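Local coordinates for NanS-p (Escherichia phage vB_EcoP_24B, PDB 6YP6), which is a conserved carbohydrate esterase of a Shiga toxin-encoding bacteriophage and probably binds carbohydrates, at residues Gly26-Val31 and Lys44-Ala49; Gly81-Asn86 and Gly146-Glu151; Tyr88-Tyr93 and Tyr205-Asp210. All coordinates share one frame; numbering follows the deposited sequence.

How the interactions relate
Interaction 3 is a buried contact about 8 Å from the centre of the chain, whereas interactions 1 and 2 lie at the surface, with centres about 17 and 18 Å out. The chemistry changes accordingly. Interaction 1 pairs two strands of one sheet through regular backbone bonds, with charged chains on one face. Interaction 3 joins strands of two different sheets, mainly through aliphatic and aromatic side chains. Interaction 2 packs one loop against another round a phenyl ring. Interaction 3 touches both others, which do not touch each other: Leu45 of interaction 1 bonds to Val207 of interaction 3, and Tyr205 meets Phe148 and, through its hydroxyl, the backbone of Ala84 in interaction 2.

Interaction 1. Residues Gly26-Val31 and Lys44-Ala49; sequences GGRAEV and KLTKEA
Arg28 and Glu30 pair with Thr46 and Lys44 in an antiparallel beta hairpin, and the four backbone groups concerned on each strand all find partners across it. Arg28 N donates to Thr46 O at 2.8 Å, and Thr46 N returns a bond of 3.1 Å to Arg28 O. Two residues on, Glu30 N reaches Lys44 O at 2.9 Å. The matching bond from Lys44 N to Glu30 O is nearly straight at hydrogen, 179°. Ala29 and Leu45 form the non-hydrogen-bonded pair between them. Their CA-H groups supplement the pairing, turned toward Lys44 O and Arg28 O respectively, while Leu45 bonds through its backbone to Val207 of strand 207-216, which continues the sheet on that side.

The two faces of the hairpin differ. On the one bearing Leu45, a buried residue, the CD2 branch rests against Ala29 CB at 3.6 Å, and the leucine also touches Trp54 and Ile209. The other face is polar. There Thr46 OG1 sits beside Arg28 CB at 3.7 Å. Glu30 and Lys44 stand out side by side, both extended with CG anti to the backbone N (chi1 -176° and 176°), which brings their ends near without direct contact of the charges. Arg28 runs out on the same face, and Glu30 OE1 lies over one face of its guanidinium, toward the rim, in a long salt bridge that is electrostatic alone, since no N-H points at the oxygen. One water bridges Glu30 and Lys44, donating to Glu30 OE1 at 3.0 Å and accepting from Lys44 NZ at 3.2 Å.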
loop_
_atom_site.group_PDB
_atom_site.type_symbol
_atom_site.label_atom_id
_atom_site.label_comp_id
_atom_site.label_asym_id
_atom_site.label_seq_id
_atom_site.Cartn_x
_atom_site.Cartn_y
_atom_site.Cartn_z
ATOM N N GLY A 26 -0.111 14.000 -10.222
ATOM C CA GLY A 26 1.032 13.468 -10.923
ATOM C C GLY A 26 0.614 12.311 -11.818
ATOM O O GLY A 26 -0.406 11.662 -11.626
ATOM N N GLY A 27 1.433 12.083 -12.844
ATOM C CA GLY A 27 1.241 10.922 -13.668
ATOM C C GLY A 27 -0.097 10.844 -14.384
ATOM O O GLY A 27 -0.779 11.842 -14.640
ATOM N N ARG A 28 -0.433 9.610 -14.750
ATOM C CA ARG A 28 -1.611 9.286 -15.530
ATOM C C ARG A 28 -2.238 8.036 -14.940
ATOM O O ARG A 28 -1.529 7.109 -14.544
ATOM C CB ARG A 28 -1.232 9.016 -16.988
ATOM C CG ARG A 28 -2.422 8.707 -17.864
ATOM C CD ARG A 28 -2.035 8.388 -19.286
ATOM N NE ARG A 28 -3.233 8.113 -20.071
ATOM C CZ ARG A 28 -3.240 7.522 -21.260
ATOM N NH1 ARG A 28 -2.105 7.132 -21.822
ATOM N NH2 ARG A 28 -4.392 7.318 -21.881
ATOM N N ALA A 29 -3.566 8.023 -14.870
ATOM C CA ALA A 29 -4.338 6.856 -14.454
ATOM C C ALA A 29 -5.288 6.550 -15.604
ATOM O O ALA A 29 -6.208 7.330 -15.873
ATOM C CB ALA A 29 -5.110 7.148 -13.170
ATOM N N GLU A 30 -5.067 5.432 -16.288
ATOM C CA GLU A 30 -5.878 5.046 -17.435
ATOM C C GLU A 30 -6.626 3.764 -17.101
ATOM O O GLU A 30 -5.999 2.746 -16.808
ATOM C CB GLU A 30 -4.997 4.808 -18.662
ATOM C CG GLU A 30 -5.806 4.500 -19.910
ATOM C CD GLU A 30 -4.984 3.950 -21.059
ATOM O OE1 GLU A 30 -3.754 3.815 -20.927
ATOM O OE2 GLU A 30 -5.577 3.645 -22.118
ATOM N N VAL A 31 -7.956 3.802 -17.165
ATOM C CA VAL A 31 -8.732 2.583 -16.975
ATOM C C VAL A 31 -8.583 1.728 -18.224
ATOM O O VAL A 31 -8.813 2.194 -19.346
ATOM C CB VAL A 31 -10.200 2.913 -16.670
ATOM C CG1 VAL A 31 -10.999 1.630 -16.497
ATOM C CG2 VAL A 31 -10.301 3.774 -15.420
ATOM N N LYS A 44 -4.304 1.583 -14.907
ATOM C CA LYS A 44 -2.880 1.577 -15.198
ATOM C C LYS A 44 -2.294 2.915 -14.783
ATOM O O LYS A 44 -2.734 3.971 -15.255
ATOM C CB LYS A 44 -2.679 1.344 -16.689
ATOM C CG LYS A 44 -1.239 1.402 -17.169
ATOM C CD LYS A 44 -1.173 1.053 -18.662
ATOM C CE LYS A 44 0.173 1.369 -19.290
ATOM N NZ LYS A 44 0.171 1.125 -20.761
ATOM N N LEU A 45 -1.304 2.861 -13.905
ATOM C CA LEU A 45 -0.681 4.039 -13.324
ATOM C C LEU A 45 0.731 4.171 -13.870
ATOM O O LEU A 45 1.558 3.258 -13.743
ATOM C CB LEU A 45 -0.664 3.937 -11.800
ATOM C CG LEU A 45 -2.047 3.682 -11.172
ATOM C CD1 LEU A 45 -1.903 3.521 -9.671
ATOM C CD2 LEU A 45 -3.037 4.762 -11.475
ATOM N N THR A 46 0.987 5.315 -14.490
ATOM C CA THR A 46 2.263 5.641 -15.090
ATOM C C THR A 46 2.556 7.113 -14.834
ATOM O O THR A 46 1.719 7.864 -14.327
ATOM C CB THR A 46 2.247 5.428 -16.617
ATOM O OG1 THR A 46 1.243 6.262 -17.220
ATOM C CG2 THR A 46 1.999 3.967 -16.968
ATOM N N LYS A 47 3.761 7.525 -15.209
ATOM C CA LYS A 47 4.128 8.936 -15.207
ATOM C C LYS A 47 5.248 9.140 -16.219
ATOM O O LYS A 47 5.835 8.183 -16.729
ATOM C CB LYS A 47 4.495 9.433 -13.798
ATOM C CG LYS A 47 5.490 8.576 -13.008
ATOM C CD LYS A 47 6.931 8.837 -13.429
ATOM C CE LYS A 47 7.917 7.969 -12.651
ATOM N NZ LYS A 47 8.182 8.466 -11.286
ATOM N N GLU A 48 5.541 10.401 -16.503
ATOM C CA GLU A 48 6.681 10.736 -17.348
ATOM C C GLU A 48 7.936 10.737 -16.477
ATOM O O GLU A 48 8.028 11.508 -15.518
ATOM C CB GLU A 48 6.479 12.105 -17.991
ATOM C CG GLU A 48 5.329 12.178 -18.990
ATOM C CD GLU A 48 5.523 11.266 -20.189
ATOM O OE1 GLU A 48 6.678 10.874 -20.465
ATOM O OE2 GLU A 48 4.518 10.940 -20.857
ATOM N N ALA A 49 8.897 9.873 -16.799
ATOM C CA ALA A 49 10.103 9.774 -15.987
ATOM C C ALA A 49 10.779 11.133 -15.865
ATOM O O ALA A 49 10.906 11.873 -16.840
ATOM C CB ALA A 49 11.074 8.767 -16.602
HETATM O O HOH W 1 -2.609 1.386 -22.244
#

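Interaction 2. Residues Gly81-Asn86 and Gly146-Glu151; sequences GALAAN and GAFDNE
Gly81 O lies at the edge of the Phe148 ring, in its plane, 3.3 Å from CE2 and 3.6 Å from CZ, so the carbonyl faces the weakly positive rim of the phenyl group. The Asn150 side chain lies next to Gly81. The same ring is met by Leu83, whose CB approaches obliquely to 3.7 Å from Phe148 CD2. With its CG anti to the backbone N (chi1 170°), the leucine carries CD1 back along the phenylalanine side chain to 3.9 Å from Phe148 CB, so that the two lie alongside one another, pointing opposite ways.

These residues join the loop after strand 71-79 to the end of strand 140-147, where the chain turns a corner at Gly146, and the loop beyond. The Tyr205 ring meets that of Phe148, their planes at about 30°, and Thr121 touches both Leu83 and Phe148. Beyond the corner, Asp149 OD1 accepts from the backbone N of Glu151 at 2.9 Å, from above the carboxylate plane, an Asx turn, and is also hydrogen-bonded to His153 NE2. The contact between the loops therefore appears to rest on one aromatic ring used twice: its C-H edge meets a backbone oxygen, probably a weak electrostatic attraction, and a leucine packs obliquely on it by apolar contact.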
loop_
_atom_site.group_PDB
_atom_site.type_symbol
_atom_site.label_atom_id
_atom_site.label_comp_id
_atom_site.label_asym_id
_atom_site.label_seq_id
_atom_site.Cartn_x
_atom_site.Cartn_y
_atom_site.Cartn_z
ATOM N N GLY A 81 6.459 -4.671 -17.146
ATOM C CA GLY A 81 7.788 -4.271 -17.550
ATOM C C GLY A 81 8.843 -5.315 -17.207
ATOM O O GLY A 81 8.598 -6.304 -16.513
ATOM N N ALA A 82 10.046 -5.061 -17.721
ATOM C CA ALA A 82 11.184 -5.951 -17.521
ATOM C C ALA A 82 11.735 -5.828 -16.098
ATOM O O ALA A 82 11.729 -4.753 -15.496
ATOM C CB ALA A 82 12.301 -5.590 -18.499
ATOM N N LEU A 83 12.245 -6.936 -15.568
ATOM C CA LEU A 83 12.914 -6.906 -14.277
ATOM C C LEU A 83 14.117 -5.966 -14.330
ATOM O O LEU A 83 15.003 -6.126 -15.181
ATOM C CB LEU A 83 13.372 -8.304 -13.890
ATOM C CG LEU A 83 14.298 -8.430 -12.682
ATOM C CD1 LEU A 83 13.646 -7.932 -11.406
ATOM C CD2 LEU A 83 14.714 -9.882 -12.526
ATOM N N ALA A 84 14.151 -4.999 -13.411
ATOM C CA ALA A 84 15.263 -4.075 -13.249
ATOM C C ALA A 84 15.637 -4.052 -11.773
ATOM O O ALA A 84 14.793 -3.750 -10.918
ATOM C CB ALA A 84 14.883 -2.672 -13.724
ATOM N N ALA A 85 16.901 -4.339 -11.471
ATOM C CA ALA A 85 17.324 -4.427 -10.083
ATOM C C ALA A 85 17.052 -3.111 -9.365
ATOM O O ALA A 85 17.394 -2.034 -9.859
ATOM C CB ALA A 85 18.818 -4.724 -10.020
ATOM N N ASN A 86 16.456 -3.209 -8.179
ATOM C CA ASN A 86 16.267 -2.120 -7.214
ATOM C C ASN A 86 15.148 -1.158 -7.581
ATOM O O ASN A 86 14.905 -0.201 -6.835
ATOM C CB ASN A 86 17.589 -1.405 -6.930
ATOM C CG ASN A 86 18.683 -2.402 -6.568
ATOM O OD1 ASN A 86 18.450 -3.327 -5.782
ATOM N ND2 ASN A 86 19.850 -2.257 -7.172
ATOM N N GLY A 146 8.117 -13.820 -4.656
ATOM C CA GLY A 146 8.917 -14.726 -5.442
ATOM C C GLY A 146 9.522 -14.039 -6.652
ATOM O O GLY A 146 9.585 -12.804 -6.746
ATOM N N ALA A 147 9.986 -14.863 -7.591
ATOM C CA ALA A 147 10.626 -14.341 -8.788
ATOM C C ALA A 147 9.706 -13.327 -9.453
ATOM O O ALA A 147 8.509 -13.556 -9.611
ATOM C CB ALA A 147 10.929 -15.488 -9.744
ATOM N N PHE A 148 10.284 -12.205 -9.864
ATOM C CA PHE A 148 9.497 -11.150 -10.475
ATOM C C PHE A 148 8.780 -11.647 -11.723
ATOM O O PHE A 148 9.339 -12.392 -12.530
ATOM C CB PHE A 148 10.407 -9.988 -10.861
ATOM C CG PHE A 148 9.700 -8.890 -11.586
ATOM C CD1 PHE A 148 8.893 -8.004 -10.903
ATOM C CD2 PHE A 148 9.820 -8.759 -12.956
ATOM C CE1 PHE A 148 8.240 -6.992 -11.567
ATOM C CE2 PHE A 148 9.172 -7.744 -13.624
ATOM C CZ PHE A 148 8.376 -6.850 -12.931
ATOM N N ASP A 149 7.541 -11.197 -11.895
ATOM C CA ASP A 149 6.747 -11.537 -13.061
ATOM C C ASP A 149 5.773 -10.396 -13.330
ATOM O O ASP A 149 5.755 -9.373 -12.632
ATOM C CB ASP A 149 6.059 -12.898 -12.893
ATOM C CG ASP A 149 5.004 -12.926 -11.809
ATOM O OD1 ASP A 149 4.376 -11.887 -11.525
ATOM O OD2 ASP A 149 4.796 -14.037 -11.262
ATOM N N ASN A 150 4.979 -10.570 -14.381
ATOM C CA ASN A 150 3.942 -9.622 -14.762
ATOM C C ASN A 150 2.542 -10.210 -14.535
ATOM O O ASN A 150 1.590 -9.878 -15.251
ATOM C CB ASN A 150 4.167 -9.137 -16.195
ATOM C CG ASN A 150 5.442 -8.215 -16.359
ATOM O OD1 ASN A 150 6.169 -7.909 -15.416
ATOM N ND2 ASN A 150 5.699 -7.793 -17.584
ATOM N N GLU A 151 2.396 -11.062 -13.526
ATOM C CA GLU A 151 1.117 -11.648 -13.163
ATOM C C GLU A 151 0.428 -10.799 -12.098
ATOM O O GLU A 151 1.037 -9.948 -11.450
ATOM C CB GLU A 151 1.320 -13.063 -12.610
ATOM C CG GLU A 151 1.965 -14.023 -13.573
ATOM C CD GLU A 151 1.135 -14.212 -14.812
ATOM O OE1 GLU A 151 -0.051 -14.566 -14.681
ATOM O OE2 GLU A 151 1.661 -13.967 -15.916
#

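Interaction 3. Residues Tyr88-Tyr93 and Tyr205-Asp210; sequences YVMAFY and YPVLID
Tyr205 and Val89 bury the most surface here, with Val207 next, and together they form a seam between the two antiparallel sheets of this beta-rich fold. Strand 88-95 belongs to one sheet and strand 207-216 to the other; the axes of 88-93 and 207-209 pass 8.8 Å apart at 41°, a spacing filled by side chains. At the seam's end the backbones come close enough to bond directly, Tyr205 N donating to Tyr88 O at 3.0 Å. A water lies 2.7 Å from Val89 O and 2.6 Å from Tyr205 O, next to that bond.

Val89 divides its two methyls between neighbours. CG2 meets CD2 of the Tyr205 ring at 3.6 Å, while CG1, anti to the backbone N (chi1 -177°), touches Val207 CG2 at 3.8 Å, the two valine side chains lying roughly perpendicular. Val89 and Met90 both face Ile119 in a classic beta bulge. Met90 stretches out from CG and reaches Ile209 tip to tip, CE against CD1 at 3.8 Å. Phe77 of strand 71-79 borders both.

Although most of the seam is hydrocarbon, the Tyr205 hydroxyl is paired with Thr121 OG1 and Ala84 N. Between these two segments apolar packing thus dominates, and the one direct hydrogen bond is that of Tyr205 N to Tyr88 O.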
loop_
_atom_site.group_PDB
_atom_site.type_symbol
_atom_site.label_atom_id
_atom_site.label_comp_id
_atom_site.label_asym_id
_atom_site.label_seq_id
_atom_site.Cartn_x
_atom_site.Cartn_y
_atom_site.Cartn_z
ATOM N N TYR A 88 11.458 0.505 -8.019
ATOM C CA TYR A 88 10.240 0.551 -7.231
ATOM C C TYR A 88 8.991 0.310 -8.065
ATOM O O TYR A 88 8.926 0.667 -9.241
ATOM C CB TYR A 88 10.083 1.919 -6.542
ATOM C CG TYR A 88 11.168 2.180 -5.525
ATOM C CD1 TYR A 88 11.210 1.504 -4.309
ATOM C CD2 TYR A 88 12.183 3.089 -5.803
ATOM C CE1 TYR A 88 12.229 1.737 -3.406
ATOM C CE2 TYR A 88 13.204 3.329 -4.912
ATOM C CZ TYR A 88 13.232 2.647 -3.721
ATOM O OH TYR A 88 14.274 2.902 -2.870
ATOM N N VAL A 89 7.973 -0.245 -7.392
ATOM C CA VAL A 89 6.599 -0.252 -7.877
ATOM C C VAL A 89 5.817 0.857 -7.174
ATOM O O VAL A 89 5.443 1.852 -7.801
ATOM C CB VAL A 89 5.916 -1.624 -7.693
ATOM C CG1 VAL A 89 4.509 -1.589 -8.274
ATOM C CG2 VAL A 89 6.740 -2.733 -8.333
ATOM N N MET A 90 5.561 0.715 -5.875
ATOM C CA MET A 90 4.718 1.681 -5.169
ATOM C C MET A 90 4.868 1.480 -3.673
ATOM O O MET A 90 5.370 0.457 -3.208
ATOM C CB MET A 90 3.259 1.532 -5.605
ATOM C CG MET A 90 2.629 0.209 -5.243
ATOM S SD MET A 90 1.044 0.055 -6.057
ATOM C CE MET A 90 0.728 -1.679 -5.811
ATOM N N ALA A 91 4.387 2.468 -2.936
ATOM C CA ALA A 91 4.352 2.461 -1.488
ATOM C C ALA A 91 2.973 2.882 -0.997
ATOM O O ALA A 91 2.251 3.638 -1.655
ATOM C CB ALA A 91 5.389 3.433 -0.902
ATOM N N PHE A 92 2.649 2.405 0.202
ATOM C CA PHE A 92 1.436 2.720 0.949
ATOM C C PHE A 92 1.857 3.354 2.271
ATOM O O PHE A 92 2.515 2.703 3.087
ATOM C CB PHE A 92 0.644 1.437 1.272
ATOM C CG PHE A 92 0.191 0.693 0.054
ATOM C CD1 PHE A 92 1.054 -0.172 -0.603
ATOM C CD2 PHE A 92 -1.088 0.862 -0.457
ATOM C CE1 PHE A 92 0.643 -0.846 -1.754
ATOM C CE2 PHE A 92 -1.488 0.195 -1.616
ATOM C CZ PHE A 92 -0.622 -0.664 -2.248
ATOM N N TYR A 93 1.474 4.613 2.484
ATOM C CA TYR A 93 1.755 5.325 3.718
ATOM C C TYR A 93 0.442 5.768 4.342
ATOM O O TYR A 93 -0.396 6.388 3.676
ATOM C CB TYR A 93 2.599 6.578 3.479
ATOM C CG TYR A 93 3.860 6.361 2.747
ATOM C CD1 TYR A 93 4.872 5.611 3.292
ATOM C CD2 TYR A 93 4.050 6.936 1.487
ATOM C CE1 TYR A 93 6.060 5.412 2.582
ATOM C CE2 TYR A 93 5.216 6.757 0.787
ATOM C CZ TYR A 93 6.209 5.989 1.339
ATOM O OH TYR A 93 7.388 5.828 0.631
ATOM N N TYR A 205 8.194 0.917 -12.191
ATOM C CA TYR A 205 7.423 -0.002 -13.018
ATOM C C TYR A 205 6.015 0.544 -13.245
ATOM O O TYR A 205 5.338 0.909 -12.277
ATOM C CB TYR A 205 7.245 -1.358 -12.344
ATOM C CG TYR A 205 8.482 -2.196 -12.166
ATOM C CD1 TYR A 205 8.937 -3.023 -13.175
ATOM C CD2 TYR A 205 9.174 -2.205 -10.953
ATOM C CE1 TYR A 205 10.045 -3.815 -12.999
ATOM C CE2 TYR A 205 10.289 -2.999 -10.772
ATOM C CZ TYR A 205 10.720 -3.803 -11.808
ATOM O OH TYR A 205 11.828 -4.616 -11.682
ATOM N N PRO A 206 5.503 0.535 -14.476
ATOM C CA PRO A 206 4.057 0.721 -14.649
ATOM C C PRO A 206 3.327 -0.336 -13.829
ATOM O O PRO A 206 3.774 -1.482 -13.732
ATOM C CB PRO A 206 3.851 0.534 -16.153
ATOM C CG PRO A 206 5.193 0.849 -16.746
ATOM C CD PRO A 206 6.180 0.299 -15.762
ATOM N N VAL A 207 2.201 0.045 -13.227
ATOM C CA VAL A 207 1.439 -0.875 -12.387
ATOM C C VAL A 207 -0.039 -0.787 -12.733
ATOM O O VAL A 207 -0.572 0.301 -12.984
ATOM C CB VAL A 207 1.711 -0.629 -10.882
ATOM C CG1 VAL A 207 1.182 0.713 -10.404
ATOM C CG2 VAL A 207 1.152 -1.767 -10.010
ATOM N N LEU A 208 -0.694 -1.943 -12.731
ATOM C CA LEU A 208 -2.136 -2.046 -12.878
ATOM C C LEU A 208 -2.726 -2.344 -11.508
ATOM O O LEU A 208 -2.282 -3.268 -10.818
ATOM C CB LEU A 208 -2.520 -3.158 -13.852
ATOM C CG LEU A 208 -2.569 -2.770 -15.328
ATOM C CD1 LEU A 208 -1.237 -2.305 -15.824
ATOM C CD2 LEU A 208 -3.075 -3.950 -16.139
ATOM N N ILE A 209 -3.723 -1.568 -11.117
ATOM C CA ILE A 209 -4.416 -1.751 -9.848
ATOM C C ILE A 209 -5.823 -2.255 -10.128
ATOM O O ILE A 209 -6.573 -1.637 -10.891
ATOM C CB ILE A 209 -4.463 -0.437 -9.045
ATOM C CG1 ILE A 209 -3.074 0.119 -8.796
ATOM C CG2 ILE A 209 -5.264 -0.638 -7.757
ATOM C CD1 ILE A 209 -2.247 -0.714 -7.937
ATOM N N ASP A 210 -6.182 -3.367 -9.502
ATOM C CA ASP A 210 -7.540 -3.898 -9.533
ATOM C C ASP A 210 -8.382 -3.260 -8.431
ATOM O O ASP A 210 -9.499 -2.796 -8.679
ATOM C CB ASP A 210 -7.461 -5.419 -9.333
ATOM C CG ASP A 210 -8.720 -6.142 -9.737
ATOM O OD1 ASP A 210 -9.332 -5.754 -10.753
ATOM O OD2 ASP A 210 -9.053 -7.167 -9.097
HETATM O O HOH W 2 4.601 2.439 -10.303
#